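PDB 3GD5: ornithine carbamoyltransferase from Gloeobacter violaceus, which probably catalyses the reversible transfer of the carbamoyl group from carbamoyl phosphate to ornithine, giving citrulline and phosphate in arginine biosynthesis. Local coordinates for residues L145-I148 with R149-G153; D165-N168 with V169-S172; E204-G207 with R208-A211. All blocks are in the same frame, centred on the assembly; numbering follows the deposited sequence.

Interaction 1: residues L145-I148 with R149-G153; sequences LLTI and RENFG
Ile148 and Phe152 meet on the flank of helix 138-152 that faces the sheet, close to where the helix ends. The CG2 branch of Ile148 stands anti to the backbone N, chi1 of -63° putting CG1 beside that N, and reaches on to rest 3.9 Å from Phe152 CD1. Ile148 O approaches the same ring at its edge, near the ring plane, and is gripped by two amides: Phe152 N, 2.9 Å from Ile148 O, lies almost in line with its C=O bond, whereas Asn151 N sits well above the carbonyl plane. The opposite character appears at Arg149, whose backbone N bonds to Leu145 O at 2.9 Å while its bent side chain leads outward to solvent. Glu150 is intermediate. Its extended chain lays CD 3.5 Å from Leu146 CD2, and its carboxylate is held by salt bridges to Lys38 and Arg39 and a hydrogen bond to Asn299. With an alanine in place of Glu150, Lys38 and Arg39 would probably lose their carboxylate partner and Leu146 CD2 the chain that lies against it. Gly153, with positive phi, ends the helix. Leu145 and Leu146 pack on helix 24-39, while Ile148 and Phe152 lie against strands 228-231 and 268-271, so the helix bridges these two layers.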
loop_
_atom_site.group_PDB
_atom_site.type_symbol
_atom_site.label_atom_id
_atom_site.label_comp_id
_atom_site.label_asym_id
_atom_site.label_seq_id
_atom_site.Cartn_x
_atom_site.Cartn_y
_atom_site.Cartn_z
ATOM N N LEU A 145 -16.473 19.280 31.815
ATOM C CA LEU A 145 -16.749 19.817 33.145
ATOM C C LEU A 145 -16.898 21.331 33.071
ATOM O O LEU A 145 -17.826 21.897 33.639
ATOM C CB LEU A 145 -15.607 19.445 34.094
ATOM C CG LEU A 145 -15.823 18.390 35.188
ATOM C CD1 LEU A 145 -16.814 17.329 34.768
ATOM C CD2 LEU A 145 -14.476 17.773 35.536
ATOM N N LEU A 146 -15.982 21.968 32.347
ATOM C CA LEU A 146 -15.978 23.413 32.162
ATOM C C LEU A 146 -17.226 23.848 31.395
ATOM O O LEU A 146 -17.728 24.958 31.571
ATOM C CB LEU A 146 -14.723 23.817 31.384
ATOM C CG LEU A 146 -14.125 25.220 31.508
ATOM C CD1 LEU A 146 -12.975 25.332 30.517
ATOM C CD2 LEU A 146 -15.164 26.288 31.222
ATOM N N THR A 147 -17.725 22.967 30.538
ATOM C CA THR A 147 -18.911 23.281 29.761
ATOM C C THR A 147 -20.147 23.172 30.648
ATOM O O THR A 147 -21.030 24.019 30.587
ATOM C CB THR A 147 -19.066 22.331 28.557
ATOM O OG1 THR A 147 -17.885 22.394 27.745
ATOM C CG2 THR A 147 -20.277 22.733 27.712
ATOM N N ILE A 148 -20.198 22.126 31.472
ATOM C CA ILE A 148 -21.325 21.910 32.374
ATOM C C ILE A 148 -21.407 23.089 33.329
ATOM O O ILE A 148 -22.480 23.650 33.540
ATOM C CB ILE A 148 -21.164 20.598 33.186
ATOM C CG1 ILE A 148 -21.156 19.399 32.233
ATOM C CG2 ILE A 148 -22.298 20.455 34.194
ATOM C CD1 ILE A 148 -20.983 18.059 32.927
ATOM N N ARG A 149 -20.262 23.464 33.891
ATOM C CA ARG A 149 -20.184 24.591 34.810
ATOM C C ARG A 149 -20.759 25.852 34.161
ATOM O O ARG A 149 -21.564 26.551 34.762
ATOM C CB ARG A 149 -18.724 24.815 35.229
ATOM C CG ARG A 149 -18.384 26.233 35.700
ATOM C CD ARG A 149 -19.003 26.608 37.039
ATOM N NE ARG A 149 -18.434 25.851 38.153
ATOM C CZ ARG A 149 -18.546 26.208 39.432
ATOM N NH1 ARG A 149 -18.004 25.461 40.390
ATOM N NH2 ARG A 149 -19.189 27.325 39.754
ATOM N N GLU A 150 -20.354 26.134 32.929
ATOM C CA GLU A 150 -20.846 27.317 32.229
ATOM C C GLU A 150 -22.348 27.247 31.963
ATOM O O GLU A 150 -22.981 28.276 31.732
ATOM C CB GLU A 150 -20.111 27.502 30.896
ATOM C CG GLU A 150 -18.601 27.660 31.017
ATOM C CD GLU A 150 -17.917 27.859 29.666
ATOM O OE1 GLU A 150 -18.213 27.084 28.728
ATOM O OE2 GLU A 150 -17.080 28.785 29.547
ATOM N N ASN A 151 -22.920 26.046 31.990
ATOM C CA ASN A 151 -24.351 25.891 31.741
ATOM C C ASN A 151 -25.244 25.901 32.985
ATOM O O ASN A 151 -26.395 26.338 32.917
ATOM C CB ASN A 151 -24.636 24.607 30.955
ATOM C CG ASN A 151 -24.417 24.772 29.466
ATOM O OD1 ASN A 151 -23.280 24.772 28.987
ATOM N ND2 ASN A 151 -25.508 24.928 28.721
ATOM N N PHE A 152 -24.733 25.419 34.112
ATOM C CA PHE A 152 -25.535 25.379 35.325
ATOM C C PHE A 152 -24.968 26.223 36.466
ATOM O O PHE A 152 -25.554 26.292 37.548
ATOM C CB PHE A 152 -25.703 23.934 35.799
ATOM C CG PHE A 152 -26.415 23.048 34.817
ATOM C CD1 PHE A 152 -25.701 22.311 33.876
ATOM C CD2 PHE A 152 -27.802 22.939 34.838
ATOM C CE1 PHE A 152 -26.356 21.476 32.975
ATOM C CE2 PHE A 152 -28.471 22.106 33.940
ATOM C CZ PHE A 152 -27.746 21.372 33.007
ATOM N N GLY A 153 -23.830 26.862 36.223
ATOM C CA GLY A 153 -23.216 27.690 37.245
ATOM C C GLY A 153 -22.745 26.899 38.452
ATOM O O GLY A 153 -22.459 27.471 39.502
#

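Interaction 2: residues D165-N168 with V169-S172; sequences DGNN and VAHS
Asn167 and Asn168 both hold CG between the backbone N and the carbonyl carbon (chi1 54° and 40°), which turns each amide oxygen back onto the first turn of helix 168-180. Asn167 is the N-cap: its OD1 takes a nearly straight bond from Ala170 N at 3.1 Å, with the donor close to the line of the side-chain C=O, and a weak one from Val169 N. Asn168 OD1 also reaches Val169 N, at 2.9 Å but with a bent, weak geometry. Val169 spreads its methyls between the two amides, CG2 lying 3.2 Å from Asn167 OD1 and CG1 3.4 Å from Asn168 OD1. On the next residues the backbone takes over, His171 N bonding to Asn167 O at 2.9 Å and Ser172 N to Asn168 O at 3.1 Å. Asn167 O does double duty, since it also sits over one face of the His171 imidazole, toward its rim and 3.3 Å from CG. That ring is fixed at both nitrogens, ND1 to His135 O and NE2 to Asp195 N, a pattern consistent with the proton on ND1. Ahead of the cap, Gly166 centres an inverse gamma turn, and Asp165 OD1 bonds to His245 of a second subunit. Asn168 is assigned to the ornithine site by similarity, as is Asp232, to which Asn167 ND2 makes a weak bond. The cap thus uses the oxygen of Asn167, with a weak addition from Asn168 OD1, and leaves the NH2 groups to Asp232 and to Thr133 O; the helix N terminus would probably favour negative groups nearby.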
loop_
_atom_site.group_PDB
_atom_site.type_symbol
_atom_site.label_atom_id
_atom_site.label_comp_id
_atom_site.label_asym_id
_atom_site.label_seq_id
_atom_site.Cartn_x
_atom_site.Cartn_y
_atom_site.Cartn_z
ATOM N N ASP A 165 -20.632 2.891 25.238
ATOM C CA ASP A 165 -19.534 1.992 25.581
ATOM C C ASP A 165 -18.665 2.548 26.702
ATOM O O ASP A 165 -18.254 3.706 26.663
ATOM C CB ASP A 165 -18.695 1.730 24.326
ATOM C CG ASP A 165 -17.394 1.014 24.621
ATOM O OD1 ASP A 165 -17.348 0.178 25.545
ATOM O OD2 ASP A 165 -16.410 1.281 23.903
ATOM N N GLY A 166 -18.408 1.724 27.714
ATOM C CA GLY A 166 -17.574 2.151 28.828
ATOM C C GLY A 166 -16.139 2.224 28.347
ATOM O O GLY A 166 -15.365 1.273 28.504
ATOM N N ASN A 167 -15.785 3.365 27.766
ATOM C CA ASN A 167 -14.462 3.577 27.196
ATOM C C ASN A 167 -13.598 4.575 27.949
ATOM O O ASN A 167 -13.854 4.898 29.105
ATOM C CB ASN A 167 -14.621 4.065 25.761
ATOM C CG ASN A 167 -15.523 5.286 25.667
ATOM O OD1 ASN A 167 -15.790 5.956 26.672
ATOM N ND2 ASN A 167 -15.991 5.588 24.460
ATOM N N ASN A 168 -12.577 5.077 27.258
ATOM C CA ASN A 168 -11.663 6.040 27.840
ATOM C C ASN A 168 -12.339 7.290 28.399
ATOM O O ASN A 168 -11.978 7.736 29.483
ATOM C CB ASN A 168 -10.564 6.444 26.837
ATOM C CG ASN A 168 -11.083 6.628 25.410
ATOM O OD1 ASN A 168 -12.256 6.953 25.184
ATOM N ND2 ASN A 168 -10.192 6.437 24.437
ATOM N N VAL A 169 -13.316 7.852 27.692
ATOM C CA VAL A 169 -13.969 9.063 28.195
ATOM C C VAL A 169 -14.890 8.749 29.376
ATOM O O VAL A 169 -15.008 9.542 30.304
ATOM C CB VAL A 169 -14.765 9.812 27.085
ATOM C CG1 VAL A 169 -13.940 9.874 25.814
ATOM C CG2 VAL A 169 -16.092 9.146 26.829
ATOM N N ALA A 170 -15.541 7.592 29.333
ATOM C CA ALA A 170 -16.411 7.174 30.421
ATOM C C ALA A 170 -15.534 7.116 31.666
ATOM O O ALA A 170 -15.907 7.635 32.721
ATOM C CB ALA A 170 -17.003 5.797 30.125
ATOM N N HIS A 171 -14.363 6.491 31.527
ATOM C CA HIS A 171 -13.397 6.365 32.623
ATOM C C HIS A 171 -13.026 7.721 33.209
ATOM O O HIS A 171 -13.005 7.901 34.428
ATOM C CB HIS A 171 -12.112 5.702 32.135
ATOM C CG HIS A 171 -12.234 4.231 31.909
ATOM N ND1 HIS A 171 -11.272 3.501 31.247
ATOM C CD2 HIS A 171 -13.199 3.350 32.263
ATOM C CE1 HIS A 171 -11.638 2.233 31.200
ATOM N NE2 HIS A 171 -12.805 2.115 31.809
ATOM N N SER A 172 -12.711 8.668 32.333
ATOM C CA SER A 172 -12.334 9.992 32.786
ATOM C C SER A 172 -13.532 10.751 33.351
ATOM O O SER A 172 -13.368 11.595 34.225
ATOM C CB SER A 172 -11.691 10.785 31.643
ATOM O OG SER A 172 -10.402 10.278 31.339
#

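Interaction 3: residues E204-G207 with R208-A211; sequences EIAG and RTGA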
loop_
_atom_site.group_PDB
_atom_site.type_symbol
_atom_site.label_atom_id
_atom_site.label_comp_id
_atom_site.label_asym_id
_atom_site.label_seq_id
_atom_site.Cartn_x
_atom_site.Cartn_y
_atom_site.Cartn_z
ATOM N N GLU A 204 -14.794 5.575 45.521
ATOM C CA GLU A 204 -13.981 5.971 46.664
ATOM C C GLU A 204 -13.905 7.495 46.736
ATOM O O GLU A 204 -14.039 8.083 47.808
ATOM C CB GLU A 204 -12.573 5.386 46.534
ATOM C CG GLU A 204 -11.601 5.836 47.620
ATOM C CD GLU A 204 -10.178 5.354 47.377
ATOM O OE1 GLU A 204 -9.284 5.693 48.185
ATOM O OE2 GLU A 204 -9.948 4.637 46.378
ATOM N N ILE A 205 -13.689 8.130 45.587
ATOM C CA ILE A 205 -13.598 9.584 45.521
ATOM C C ILE A 205 -14.939 10.220 45.859
ATOM O O ILE A 205 -15.004 11.217 46.577
ATOM C CB ILE A 205 -13.208 10.061 44.105
ATOM C CG1 ILE A 205 -11.821 9.536 43.730
ATOM C CG2 ILE A 205 -13.246 11.590 44.043
ATOM C CD1 ILE A 205 -10.720 10.166 44.521
ATOM N N ALA A 206 -16.005 9.643 45.315
ATOM C CA ALA A 206 -17.354 10.147 45.524
ATOM C C ALA A 206 -17.763 10.050 46.990
ATOM O O ALA A 206 -18.608 10.819 47.464
ATOM C CB ALA A 206 -18.330 9.372 44.655
ATOM N N GLY A 207 -17.155 9.106 47.701
ATOM C CA GLY A 207 -17.468 8.923 49.103
ATOM C C GLY A 207 -17.126 10.154 49.915
ATOM O O GLY A 207 -17.756 10.430 50.937
ATOM N N ARG A 208 -16.135 10.904 49.447
ATOM C CA ARG A 208 -15.693 12.102 50.139
ATOM C C ARG A 208 -16.288 13.373 49.551
ATOM O O ARG A 208 -16.247 14.433 50.174
ATOM C CB ARG A 208 -14.164 12.169 50.114
ATOM C CG ARG A 208 -13.514 10.921 50.703
ATOM C CD ARG A 208 -11.990 11.010 50.814
ATOM N NE ARG A 208 -11.293 10.809 49.543
ATOM C CZ ARG A 208 -11.127 11.748 48.616
ATOM N NH1 ARG A 208 -11.606 12.971 48.808
ATOM N NH2 ARG A 208 -10.467 11.466 47.501
ATOM N N THR A 209 -16.854 13.274 48.355
ATOM C CA THR A 209 -17.441 14.445 47.715
ATOM C C THR A 209 -18.958 14.429 47.823
ATOM O O THR A 209 -19.620 15.421 47.527
ATOM C CB THR A 209 -17.041 14.531 46.230
ATOM O OG1 THR A 209 -17.497 13.358 45.542
ATOM C CG2 THR A 209 -15.528 14.643 46.096
ATOM N N GLY A 210 -19.500 13.290 48.244
ATOM C CA GLY A 210 -20.939 13.167 48.402
ATOM C C GLY A 210 -21.710 12.917 47.119
ATOM O O GLY A 210 -22.925 13.132 47.070
ATOM N N ALA A 211 -21.013 12.474 46.076
ATOM C CA ALA A 211 -21.659 12.188 44.800
ATOM C C ALA A 211 -21.871 10.688 44.739
ATOM O O ALA A 211 -21.197 9.942 45.442
ATOM C CB ALA A 211 -20.770 12.639 43.644
#
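The guanidinium of Arg208 lies with one face over Ile205 CA, while Glu204 O approaches it obliquely; NH2 comes 3.3 Å from Ile205 CD1. This is the closing turn of helix 196-209, the crossover of a beta-alpha-beta unit between strands 183-187 and 213-216. A bend at chi3 (-77°) folds the arginine back along the helix, where its side chain crosses that of Ile205, and NH1 goes on to a salt bridge with Glu24. The carboxylate of Glu204 carries the opposite charge but stays apart, its OE1 5.7 Å from Arg208 NE.

Beneath these side chains the helix tightens. Arg208 N bonds to Ile205 O, three residues back, at 3.1 Å, from well above the carbonyl plane. Ala206 O then gathers the chain end: Gly210 N is 2.7 Å from it, and Thr209 N and Ala211 N add weak bonds. Gly210, with positive phi, is the first residue to leave helical geometry. The hydroxyl of Thr209 sits between the backbone N and the carbonyl carbon (chi1 60°), which brings OG1 to 3.2 Å from Ala206 CA and lets it bond to Ala178 O on helix 168-180. Ile205 and Ala206 pack on that same helix. Past the glycine the chain folds back on Ala206, whose CB stands 4.2 Å from Ala211 CB and a tight 3.0 Å from Ala211 O.

In the fold
The three interactions follow one another in series along the chain, each within one continuous stretch, so none encloses or crosses another and no long loop is closed. Interaction 1 comes first, ending helix 138-152 against the sheet that holds strands 228-231 and 268-271. Interaction 2 follows after strand 159-163 and starts helix 168-180 beside the predicted ornithine site. Interaction 3 finishes helix 196-209 ahead of strand 213-216, away from the annotated sites. Their centres are about 20 Å apart and none touches another. Helix 24-39 links the first and third, meeting both, while helix 168-180, begun in interaction 2, packs against the helix end of interaction 3.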